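Amidohydrolase 3 domain-containing protein (Pyrococcus horikoshii, PDB 3IGH) is an uncharacterised member of the amidohydrolase family that probably hydrolyses carbon-nitrogen bonds other than peptide bonds, probably as a metal-dependent enzyme. Local coordinates at residues 120-125 and 129-134; 228-233 and 462-467; 246-251 and 256-261; 410-415 and 441-446. All blocks are in the same frame, centred on the assembly; numbering follows the deposited sequence.

Overall arrangement
Contacts 3 and 4 and the strand of contact 2 belong to the barrel part of this amidohydrolase, whereas contact 1 lies in a separate six-stranded mixed sheet, its centre about 38 to 40 Å from those of the other three. Contacts 2 and 3 are neighbours, their centres about 17 Å apart: strands 230-235 and 256-264 run side by side, Val231 O lies 2.9 Å from Thr257 N, and Phe232 packs on Arg250. Contact 4 is also about 17 Å from contact 2, centre to centre, and meets it where Phe463 CZ lies 4.0 Å from Tyr445 CE1. A sulfate ion, probably from the crystallisation liquor, lies about 3 Å from the Glu466 side chain of contact 2. Contact 3 also faces the second subunit.

Contact 1 of 4, residues 120-125 and 129-134; sequences KELNAI and VFIYRK
Leu122 reaches from a short, weakly bonded helical turn toward Val129 and Ile131 on the following strand, and the contact is purely apolar. Its CB starts out toward the strand, and CG, anti to the carbonyl carbon (chi1 -62°), continues that way so that both methyls arrive at Ile131. CD1 meets Ile131 CD1 at 4.0 Å, tip to tip, while CD2 touches that same methyl and also lies 4.1 Å from Val129 CG1. Leucine suits the place because its late fork sets both methyls against Ile131 CD1, and CD2 reaches Val129 as well. Ile125 crosses Val129 at about a right angle, its CG2 3.7 Å from Val129 CG2, so the two methyls of Val129 serve different partners. Beta-branched Val129 and Ile131 are at home in an extended strand; Val129 offers its two methyls and Ile131 its CD1 tip. A type I turn from Leu122 to Ile125, closed by Ile125 N to Leu122 O at 3.2 Å, brings both aliphatic residues round to the same strand. Leu95 of helix 88-96 packs against Leu122, Ile125 and Ile131. The arrangement is a weakly bonded helical turn leading into strand 129-133 of a mixed sheet, packed through a buried aliphatic layer.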
# COMPACT_ATOMS: atom_id res chain seq x y z
N LYS A 120 -8.29 -23.74 -40.10
CA LYS A 120 -7.45 -24.69 -40.85
C LYS A 120 -6.15 -24.07 -41.35
O LYS A 120 -5.09 -24.69 -41.22
CB LYS A 120 -8.23 -25.29 -42.03
CG LYS A 120 -9.18 -26.40 -41.64
CD LYS A 120 -10.05 -26.83 -42.81
CE LYS A 120 -11.09 -27.84 -42.37
NZ LYS A 120 -12.08 -28.11 -43.45
N GLU A 121 -6.23 -22.87 -41.92
CA GLU A 121 -5.04 -22.16 -42.43
C GLU A 121 -4.07 -21.80 -41.30
O GLU A 121 -2.85 -21.88 -41.46
CB GLU A 121 -5.45 -20.90 -43.19
CG GLU A 121 -6.14 -21.17 -44.53
CD GLU A 121 -7.06 -20.04 -44.99
OE1 GLU A 121 -7.71 -20.20 -46.04
OE2 GLU A 121 -7.15 -18.99 -44.30
N LEU A 122 -4.64 -21.44 -40.15
CA LEU A 122 -3.84 -21.04 -39.00
C LEU A 122 -3.23 -22.24 -38.27
O LEU A 122 -2.33 -22.08 -37.43
CB LEU A 122 -4.68 -20.19 -38.05
CG LEU A 122 -5.20 -18.86 -38.59
CD1 LEU A 122 -6.15 -18.22 -37.59
CD2 LEU A 122 -4.06 -17.92 -38.94
N ASN A 123 -3.71 -23.45 -38.59
CA ASN A 123 -3.11 -24.69 -38.07
C ASN A 123 -1.67 -24.91 -38.55
O ASN A 123 -0.92 -25.68 -37.94
CB ASN A 123 -3.99 -25.91 -38.38
CG ASN A 123 -5.20 -26.01 -37.46
OD1 ASN A 123 -5.20 -25.49 -36.34
ND2 ASN A 123 -6.24 -26.69 -37.93
N ALA A 124 -1.28 -24.20 -39.61
CA ALA A 124 0.09 -24.22 -40.14
C ALA A 124 1.13 -23.63 -39.19
O ALA A 124 2.33 -23.88 -39.33
CB ALA A 124 0.15 -23.52 -41.49
N ILE A 125 0.68 -22.84 -38.22
CA ILE A 125 1.55 -22.33 -37.17
C ILE A 125 1.46 -23.28 -35.98
O ILE A 125 0.36 -23.55 -35.49
CB ILE A 125 1.17 -20.89 -36.77
CG1 ILE A 125 1.23 -19.96 -37.99
CG2 ILE A 125 2.11 -20.37 -35.68
CD1 ILE A 125 -0.05 -19.22 -38.25
N VAL A 129 -2.75 -19.68 -31.84
CA VAL A 129 -2.84 -18.44 -32.62
C VAL A 129 -4.23 -17.85 -32.42
O VAL A 129 -5.22 -18.56 -32.54
CB VAL A 129 -2.60 -18.69 -34.15
CG1 VAL A 129 -2.93 -17.45 -34.99
CG2 VAL A 129 -1.17 -19.09 -34.39
N PHE A 130 -4.29 -16.57 -32.09
CA PHE A 130 -5.54 -15.85 -31.93
C PHE A 130 -5.38 -14.50 -32.64
O PHE A 130 -4.52 -13.70 -32.26
CB PHE A 130 -5.83 -15.65 -30.44
CG PHE A 130 -7.17 -15.03 -30.15
CD1 PHE A 130 -8.29 -15.84 -29.99
CD2 PHE A 130 -7.31 -13.65 -30.01
CE1 PHE A 130 -9.53 -15.29 -29.71
CE2 PHE A 130 -8.56 -13.09 -29.73
CZ PHE A 130 -9.67 -13.92 -29.57
N ILE A 131 -6.16 -14.26 -33.69
CA ILE A 131 -5.96 -13.04 -34.50
C ILE A 131 -7.21 -12.17 -34.62
O ILE A 131 -8.24 -12.58 -35.15
CB ILE A 131 -5.32 -13.32 -35.90
CG1 ILE A 131 -6.14 -14.31 -36.74
CG2 ILE A 131 -3.89 -13.81 -35.74
CD1 ILE A 131 -5.76 -14.33 -38.22
N TYR A 132 -7.09 -10.94 -34.12
CA TYR A 132 -8.17 -9.97 -34.20
C TYR A 132 -8.28 -9.39 -35.59
O TYR A 132 -7.27 -9.01 -36.19
CB TYR A 132 -7.92 -8.82 -33.24
CG TYR A 132 -8.16 -9.13 -31.79
CD1 TYR A 132 -9.46 -9.15 -31.27
CD2 TYR A 132 -7.09 -9.37 -30.92
CE1 TYR A 132 -9.69 -9.42 -29.91
CE2 TYR A 132 -7.31 -9.64 -29.57
CZ TYR A 132 -8.60 -9.66 -29.07
OH TYR A 132 -8.81 -9.92 -27.74
N ARG A 133 -9.51 -9.30 -36.09
CA ARG A 133 -9.81 -8.48 -37.27
C ARG A 133 -9.62 -7.02 -36.90
O ARG A 133 -9.74 -6.64 -35.73
CB ARG A 133 -11.26 -8.69 -37.71
CG ARG A 133 -11.59 -8.09 -39.09
CD ARG A 133 -13.06 -8.20 -39.46
NE ARG A 133 -13.31 -7.47 -40.70
CZ ARG A 133 -13.67 -6.18 -40.77
NH1 ARG A 133 -13.86 -5.47 -39.66
NH2 ARG A 133 -13.86 -5.62 -41.95
N LYS A 134 -9.28 -6.21 -37.90
CA LYS A 134 -9.42 -4.75 -37.85
C LYS A 134 -10.70 -4.38 -37.08
O LYS A 134 -11.76 -4.96 -37.33
CB LYS A 134 -9.48 -4.24 -39.29
CG LYS A 134 -9.53 -2.74 -39.49
CD LYS A 134 -10.03 -2.41 -40.89
CE LYS A 134 -11.55 -2.40 -40.96
NZ LYS A 134 -12.04 -1.74 -42.20

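Contact 2 of 4, residues 228-233 and 462-467; sequences SINVFA and GFKAEY
Asn230 opens a strand whose extended backbone faces an irregular loop, 462-467, and the two backbones are joined through side chains. In that loop Ala465 is the centre of an inverse gamma turn, and Lys464 and Glu466, on its two flanks, both point toward Asn230. The direct bond runs from Asn230 ND2 to Glu466 OE2, 2.9 Å long with an N-H...O angle of 160°. The oxygen lies close to the amide plane, yet it is approached from above the carboxylate plane, and the two flat groups stand 76° apart. A bend at chi2 (-71°) turns the Glu466 carboxylate so that OE2 meets the amide nitrogen, whereas Lys464 stretches out beyond CG to bring its ammonium near the amide oxygen. A water links these last two, 2.8 Å from Asn230 OD1 and 2.9 Å from Lys464 NZ, accepting from the lysine. Asparagine suits this buried place because one amide both donates and accepts. Arg255 adds a second positive charge, forming a salt bridge with Glu466 OE2 and a hydrogen bond to Asn230 OD1, and so probably helps stabilise the carboxylate. Strand 230-235 runs between strands 202-210 and 256-264, with helix 183-199 packed on Ile229, and the loop leads into strand 467-470.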
# COMPACT_ATOMS: atom_id res chain seq x y z
N SER A 228 8.50 1.73 -13.02
CA SER A 228 9.31 2.88 -13.38
C SER A 228 8.49 4.14 -13.62
O SER A 228 9.05 5.21 -13.88
CB SER A 228 10.17 2.54 -14.60
OG SER A 228 9.34 2.26 -15.72
N ILE A 229 7.16 4.01 -13.54
CA ILE A 229 6.24 5.13 -13.69
C ILE A 229 5.22 5.09 -12.54
O ILE A 229 5.00 4.03 -11.94
CB ILE A 229 5.47 5.08 -15.06
CG1 ILE A 229 4.69 3.77 -15.20
CG2 ILE A 229 6.44 5.33 -16.24
CD1 ILE A 229 3.69 3.70 -16.39
N ASN A 230 4.61 6.23 -12.24
CA ASN A 230 3.52 6.28 -11.27
C ASN A 230 2.26 5.67 -11.87
O ASN A 230 1.86 6.00 -12.98
CB ASN A 230 3.26 7.72 -10.80
CG ASN A 230 4.52 8.38 -10.26
OD1 ASN A 230 5.18 7.84 -9.36
ND2 ASN A 230 4.87 9.54 -10.81
N VAL A 231 1.66 4.73 -11.14
CA VAL A 231 0.48 4.02 -11.62
C VAL A 231 -0.67 4.21 -10.63
O VAL A 231 -0.59 3.78 -9.48
CB VAL A 231 0.77 2.51 -11.81
CG1 VAL A 231 -0.49 1.76 -12.27
CG2 VAL A 231 1.92 2.29 -12.81
N PHE A 232 -1.74 4.84 -11.10
CA PHE A 232 -2.96 4.97 -10.32
C PHE A 232 -3.96 3.91 -10.82
O PHE A 232 -4.58 4.07 -11.88
CB PHE A 232 -3.50 6.41 -10.39
CG PHE A 232 -2.60 7.42 -9.71
CD1 PHE A 232 -2.87 7.84 -8.41
CD2 PHE A 232 -1.43 7.88 -10.34
CE1 PHE A 232 -2.02 8.73 -7.75
CE2 PHE A 232 -0.57 8.78 -9.69
CZ PHE A 232 -0.87 9.20 -8.39
N ALA A 233 -4.08 2.83 -10.06
CA ALA A 233 -4.87 1.66 -10.48
C ALA A 233 -6.36 1.84 -10.23
O ALA A 233 -6.79 2.04 -9.10
CB ALA A 233 -4.37 0.40 -9.79
N GLY A 462 6.96 20.85 -3.09
CA GLY A 462 5.95 19.93 -2.59
C GLY A 462 5.55 18.87 -3.62
O GLY A 462 5.10 17.78 -3.27
N PHE A 463 5.73 19.20 -4.90
CA PHE A 463 5.39 18.28 -5.98
C PHE A 463 6.50 17.27 -6.24
O PHE A 463 7.68 17.56 -6.00
CB PHE A 463 5.07 19.06 -7.26
CG PHE A 463 3.71 19.70 -7.26
CD1 PHE A 463 3.51 20.96 -6.69
CD2 PHE A 463 2.62 19.05 -7.85
CE1 PHE A 463 2.24 21.56 -6.71
CE2 PHE A 463 1.35 19.63 -7.86
CZ PHE A 463 1.16 20.89 -7.29
N LYS A 464 6.13 16.08 -6.71
CA LYS A 464 7.09 15.09 -7.19
C LYS A 464 7.86 15.66 -8.38
O LYS A 464 7.28 16.32 -9.25
CB LYS A 464 6.41 13.78 -7.59
CG LYS A 464 5.84 12.97 -6.43
CD LYS A 464 5.50 11.54 -6.86
CE LYS A 464 5.04 10.72 -5.67
NZ LYS A 464 5.00 9.25 -5.96
N ALA A 465 9.16 15.39 -8.43
CA ALA A 465 10.02 15.87 -9.51
C ALA A 465 9.95 14.94 -10.72
O ALA A 465 10.92 14.24 -11.05
CB ALA A 465 11.46 16.02 -9.03
N GLU A 466 8.78 14.92 -11.36
CA GLU A 466 8.60 14.18 -12.60
C GLU A 466 8.67 15.19 -13.71
O GLU A 466 7.76 16.00 -13.90
CB GLU A 466 7.23 13.46 -12.64
CG GLU A 466 6.93 12.60 -11.43
CD GLU A 466 7.77 11.34 -11.35
OE1 GLU A 466 8.63 11.11 -12.22
OE2 GLU A 466 7.55 10.56 -10.40
N TYR A 467 9.78 15.16 -14.44
CA TYR A 467 10.03 16.16 -15.45
C TYR A 467 10.64 15.53 -16.67
O TYR A 467 11.16 14.40 -16.62
CB TYR A 467 10.93 17.28 -14.88
CG TYR A 467 12.29 16.79 -14.43
CD1 TYR A 467 13.35 16.67 -15.34
CD2 TYR A 467 12.53 16.45 -13.10
CE1 TYR A 467 14.60 16.21 -14.93
CE2 TYR A 467 13.78 15.99 -12.68
CZ TYR A 467 14.81 15.88 -13.60
OH TYR A 467 16.05 15.43 -13.21
O HOH W 1 7.21 8.66 -7.67

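Contact 3 of 4, residues 246-251 and 256-261; sequences IGLGRF and LTIAGV
Thr257, next after Leu256, whose side chain packs on helix 212-223, meets both Phe251 and Arg250. Its CA makes a CA-H...O contact with Phe251 O, and its CG2, anti to the backbone N (OG1 at chi1 -52°), lies 4.0 Å from Arg250 NE in the conformer described; Arg250 and Phe251 are each modelled in a second one too, so their side-chain contacts are less certain than the backbone bonds. Ile258 forms an antiparallel hydrogen-bonded pair with Phe251. Ile258 N gives a bond of 2.9 Å to Phe251 O, and Phe251 N returns one of 3.3 Å to Ile258 O. Ile258 O also receives the CA-H of Arg250 at 3.3 Å. Isoleucine suits this buried strand position through its apolar neighbours: CG1 meets Phe251 CB at 4.2 Å and Leu248 CD2 at 4.4 Å, and Leu215 and Phe219 of helix 212-223 pack on it. Next, Ala259 is small enough to let the extended Arg250 lie across it, with Ala259 CA under one guanidinium face. Just before this hairpin-like return, helix 237-246 ends in a Schellman motif with Gly247 at positive phi. Strand 256-264 runs parallel to 230-235 and 310-315, and Phe251 meets Phe251 and Phe219 of the second subunit.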
# COMPACT_ATOMS: atom_id res chain seq x y z
N ILE A 246 -10.46 -7.61 2.46
CA ILE A 246 -9.43 -7.31 3.46
C ILE A 246 -9.49 -5.87 3.97
O ILE A 246 -8.72 -5.49 4.85
CB ILE A 246 -7.99 -7.65 2.97
CG1 ILE A 246 -7.59 -6.81 1.75
CG2 ILE A 246 -7.87 -9.13 2.70
CD1 ILE A 246 -6.08 -6.85 1.45
N GLY A 247 -10.40 -5.08 3.42
CA GLY A 247 -10.56 -3.69 3.84
C GLY A 247 -9.54 -2.77 3.19
O GLY A 247 -9.32 -1.66 3.66
N LEU A 248 -8.94 -3.21 2.09
CA LEU A 248 -7.98 -2.37 1.38
C LEU A 248 -8.70 -1.33 0.52
O LEU A 248 -9.41 -1.69 -0.42
CB LEU A 248 -7.03 -3.22 0.52
CG LEU A 248 -6.01 -2.51 -0.39
CD1 LEU A 248 -5.15 -1.55 0.41
CD2 LEU A 248 -5.12 -3.51 -1.13
N GLY A 249 -8.53 -0.06 0.87
CA GLY A 249 -9.07 1.04 0.07
C GLY A 249 -7.95 1.83 -0.60
O GLY A 249 -6.96 1.23 -1.05
N ARG A 250 -8.09 3.16 -0.68
CA ARG A 250 -7.00 3.96 -1.25
C ARG A 250 -5.73 3.70 -0.46
O ARG A 250 -5.73 3.70 0.78
CB ARG A 250 -7.32 5.46 -1.34
CG ARG A 250 -6.31 6.20 -2.24
CD ARG A 250 -6.79 7.54 -2.75
NE ARG A 250 -6.02 7.99 -3.92
CZ ARG A 250 -6.51 8.11 -5.15
NH1 ARG A 250 -7.79 7.84 -5.39
NH2 ARG A 250 -5.73 8.52 -6.14
N PHE A 251 -4.65 3.45 -1.19
CA PHE A 251 -3.36 3.12 -0.61
C PHE A 251 -2.28 3.61 -1.56
O PHE A 251 -2.21 3.17 -2.71
CB PHE A 251 -3.27 1.59 -0.42
CG PHE A 251 -2.30 1.12 0.65
CD1 PHE A 251 -1.86 1.97 1.66
CD2 PHE A 251 -1.85 -0.20 0.66
CE1 PHE A 251 -0.96 1.51 2.64
CE2 PHE A 251 -0.97 -0.67 1.64
CZ PHE A 251 -0.53 0.19 2.63
N LEU A 256 3.02 2.66 -6.99
CA LEU A 256 1.66 2.15 -7.16
C LEU A 256 0.70 2.78 -6.16
O LEU A 256 0.96 2.79 -4.94
CB LEU A 256 1.65 0.62 -7.01
CG LEU A 256 0.30 -0.11 -7.10
CD1 LEU A 256 -0.30 0.04 -8.52
CD2 LEU A 256 0.45 -1.58 -6.72
N THR A 257 -0.41 3.29 -6.67
CA THR A 257 -1.54 3.72 -5.86
C THR A 257 -2.75 2.84 -6.19
O THR A 257 -3.13 2.71 -7.36
CB THR A 257 -1.93 5.18 -6.17
OG1 THR A 257 -0.77 6.01 -6.06
CG2 THR A 257 -3.02 5.70 -5.21
N ILE A 258 -3.35 2.23 -5.17
CA ILE A 258 -4.67 1.63 -5.33
C ILE A 258 -5.61 2.83 -5.30
O ILE A 258 -5.80 3.44 -4.25
CB ILE A 258 -4.99 0.61 -4.19
CG1 ILE A 258 -3.85 -0.41 -4.05
CG2 ILE A 258 -6.36 -0.08 -4.43
CD1 ILE A 258 -3.50 -1.18 -5.35
N ALA A 259 -6.14 3.20 -6.45
CA ALA A 259 -6.77 4.52 -6.61
C ALA A 259 -8.31 4.50 -6.64
O ALA A 259 -8.95 5.39 -6.10
CB ALA A 259 -6.23 5.22 -7.88
N GLY A 260 -8.89 3.51 -7.31
CA GLY A 260 -10.33 3.55 -7.54
C GLY A 260 -10.91 2.33 -8.22
O GLY A 260 -10.24 1.31 -8.33
N VAL A 261 -12.16 2.45 -8.64
CA VAL A 261 -12.85 1.42 -9.42
C VAL A 261 -13.29 2.04 -10.75
O VAL A 261 -13.57 3.25 -10.81
CB VAL A 261 -14.10 0.84 -8.64
CG1 VAL A 261 -15.18 1.91 -8.44
CG2 VAL A 261 -14.69 -0.39 -9.34

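Contact 4 of 4, residues 410-415 and 441-446; sequences LTVDAA and HSYTYG
Tyr443 of one helix meets Thr411 and Val412 of another, a helix-to-helix packing in the TIM-barrel fold to which this family is assigned. The helices keep some distance: the closest CA atoms, those of Val412 and Tyr443, are 8.0 Å apart, and the long aromatic side chain spans the separation.

The apolar contacts carry the join. Val412 CG2 sits at the edge of the ring, near its plane, 3.7 Å from Tyr443 CD1. It reaches the ring because CG1 is anti to the backbone N (chi1 171°), leaving CG2 anti to the carbonyl carbon. Thr411 CG2 comes obliquely to Tyr443 CE1, at 3.5 Å, from the other side of the ring plane, and the two side chains cross at about a right angle. Threonine and valine suit these places because each, branched at CB, turns one methyl to the ring's CD1-CE1 side. The ring also meets Phe63 of strand 58-68 edge-to-face, while Thr411 packs on His363 and Val412 on Ala439 and Leu440.

Backbone hydrogen bonds shape the second helix. Its regular bonding to the residue four back is interrupted at Thr444 and Tyr445, which kinks it. Gly446 suits the turn, since a CB there would clash with Ser442 CA. Thr444 N turns to His441 O, three residues back, at 3.3 Å, and Gly446 N makes the five-residue pi-type bond to that same oxygen at 2.8 Å.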
# COMPACT_ATOMS: atom_id res chain seq x y z
N LEU A 410 1.21 13.64 -30.29
CA LEU A 410 0.10 13.40 -31.22
C LEU A 410 -1.25 13.79 -30.62
O LEU A 410 -2.14 14.26 -31.33
CB LEU A 410 0.08 11.94 -31.69
CG LEU A 410 1.27 11.41 -32.49
CD1 LEU A 410 1.03 9.97 -32.90
CD2 LEU A 410 1.56 12.29 -33.71
N THR A 411 -1.40 13.61 -29.30
CA THR A 411 -2.64 13.97 -28.62
C THR A 411 -2.71 15.47 -28.36
O THR A 411 -3.79 16.07 -28.46
CB THR A 411 -2.83 13.11 -27.33
OG1 THR A 411 -3.27 11.80 -27.72
CG2 THR A 411 -3.84 13.71 -26.35
N VAL A 412 -1.56 16.09 -28.05
CA VAL A 412 -1.47 17.55 -27.95
C VAL A 412 -1.88 18.18 -29.28
O VAL A 412 -2.71 19.10 -29.31
CB VAL A 412 -0.05 18.02 -27.55
CG1 VAL A 412 0.09 19.56 -27.65
CG2 VAL A 412 0.28 17.57 -26.12
N ASP A 413 -1.35 17.65 -30.38
CA ASP A 413 -1.67 18.17 -31.71
C ASP A 413 -3.16 18.09 -32.02
O ASP A 413 -3.74 19.02 -32.58
CB ASP A 413 -0.87 17.45 -32.78
CG ASP A 413 -0.85 18.22 -34.10
OD1 ASP A 413 -0.55 19.43 -34.08
OD2 ASP A 413 -1.14 17.62 -35.15
N ALA A 414 -3.78 16.97 -31.63
CA ALA A 414 -5.21 16.73 -31.81
C ALA A 414 -6.06 17.76 -31.08
O ALA A 414 -7.04 18.25 -31.62
CB ALA A 414 -5.56 15.32 -31.37
N ALA A 415 -5.68 18.10 -29.85
CA ALA A 415 -6.40 19.09 -29.07
C ALA A 415 -6.23 20.50 -29.61
O ALA A 415 -7.17 21.30 -29.58
CB ALA A 415 -5.97 19.04 -27.61
N HIS A 441 -1.11 22.01 -20.00
CA HIS A 441 -1.69 22.04 -18.66
C HIS A 441 -2.62 20.84 -18.42
O HIS A 441 -2.54 20.20 -17.37
CB HIS A 441 -2.46 23.35 -18.43
CG HIS A 441 -3.23 23.38 -17.15
ND1 HIS A 441 -2.65 23.70 -15.94
CD2 HIS A 441 -4.54 23.14 -16.89
CE1 HIS A 441 -3.57 23.66 -14.99
NE2 HIS A 441 -4.72 23.32 -15.54
N SER A 442 -3.48 20.54 -19.40
CA SER A 442 -4.43 19.43 -19.28
C SER A 442 -3.74 18.08 -19.23
O SER A 442 -4.19 17.17 -18.54
CB SER A 442 -5.45 19.46 -20.43
OG SER A 442 -6.24 20.63 -20.38
N TYR A 443 -2.61 17.98 -19.93
CA TYR A 443 -1.84 16.75 -20.03
C TYR A 443 -0.82 16.58 -18.88
O TYR A 443 -0.06 15.60 -18.85
CB TYR A 443 -1.12 16.73 -21.37
CG TYR A 443 -1.13 15.40 -22.10
CD1 TYR A 443 -1.10 15.38 -23.49
CD2 TYR A 443 -1.17 14.19 -21.42
CE1 TYR A 443 -1.10 14.18 -24.19
CE2 TYR A 443 -1.18 12.97 -22.11
CZ TYR A 443 -1.15 12.98 -23.50
OH TYR A 443 -1.15 11.79 -24.22
N THR A 444 -0.77 17.53 -17.96
CA THR A 444 0.14 17.43 -16.83
C THR A 444 -0.64 17.58 -15.53
O THR A 444 -1.09 16.58 -14.94
CB THR A 444 1.33 18.44 -16.94
OG1 THR A 444 0.81 19.77 -17.07
CG2 THR A 444 2.22 18.12 -18.14
N TYR A 445 -0.85 18.83 -15.09
CA TYR A 445 -1.59 19.09 -13.86
C TYR A 445 -3.07 18.69 -13.96
O TYR A 445 -3.63 18.19 -12.99
CB TYR A 445 -1.45 20.55 -13.45
CG TYR A 445 -2.05 20.93 -12.11
CD1 TYR A 445 -1.48 20.50 -10.91
CD2 TYR A 445 -3.18 21.74 -12.04
CE1 TYR A 445 -2.03 20.86 -9.68
CE2 TYR A 445 -3.75 22.11 -10.83
CZ TYR A 445 -3.16 21.67 -9.65
OH TYR A 445 -3.72 22.04 -8.45
N GLY A 446 -3.67 18.89 -15.14
CA GLY A 446 -5.07 18.54 -15.37
C GLY A 446 -5.30 17.06 -15.14
O GLY A 446 -6.16 16.67 -14.34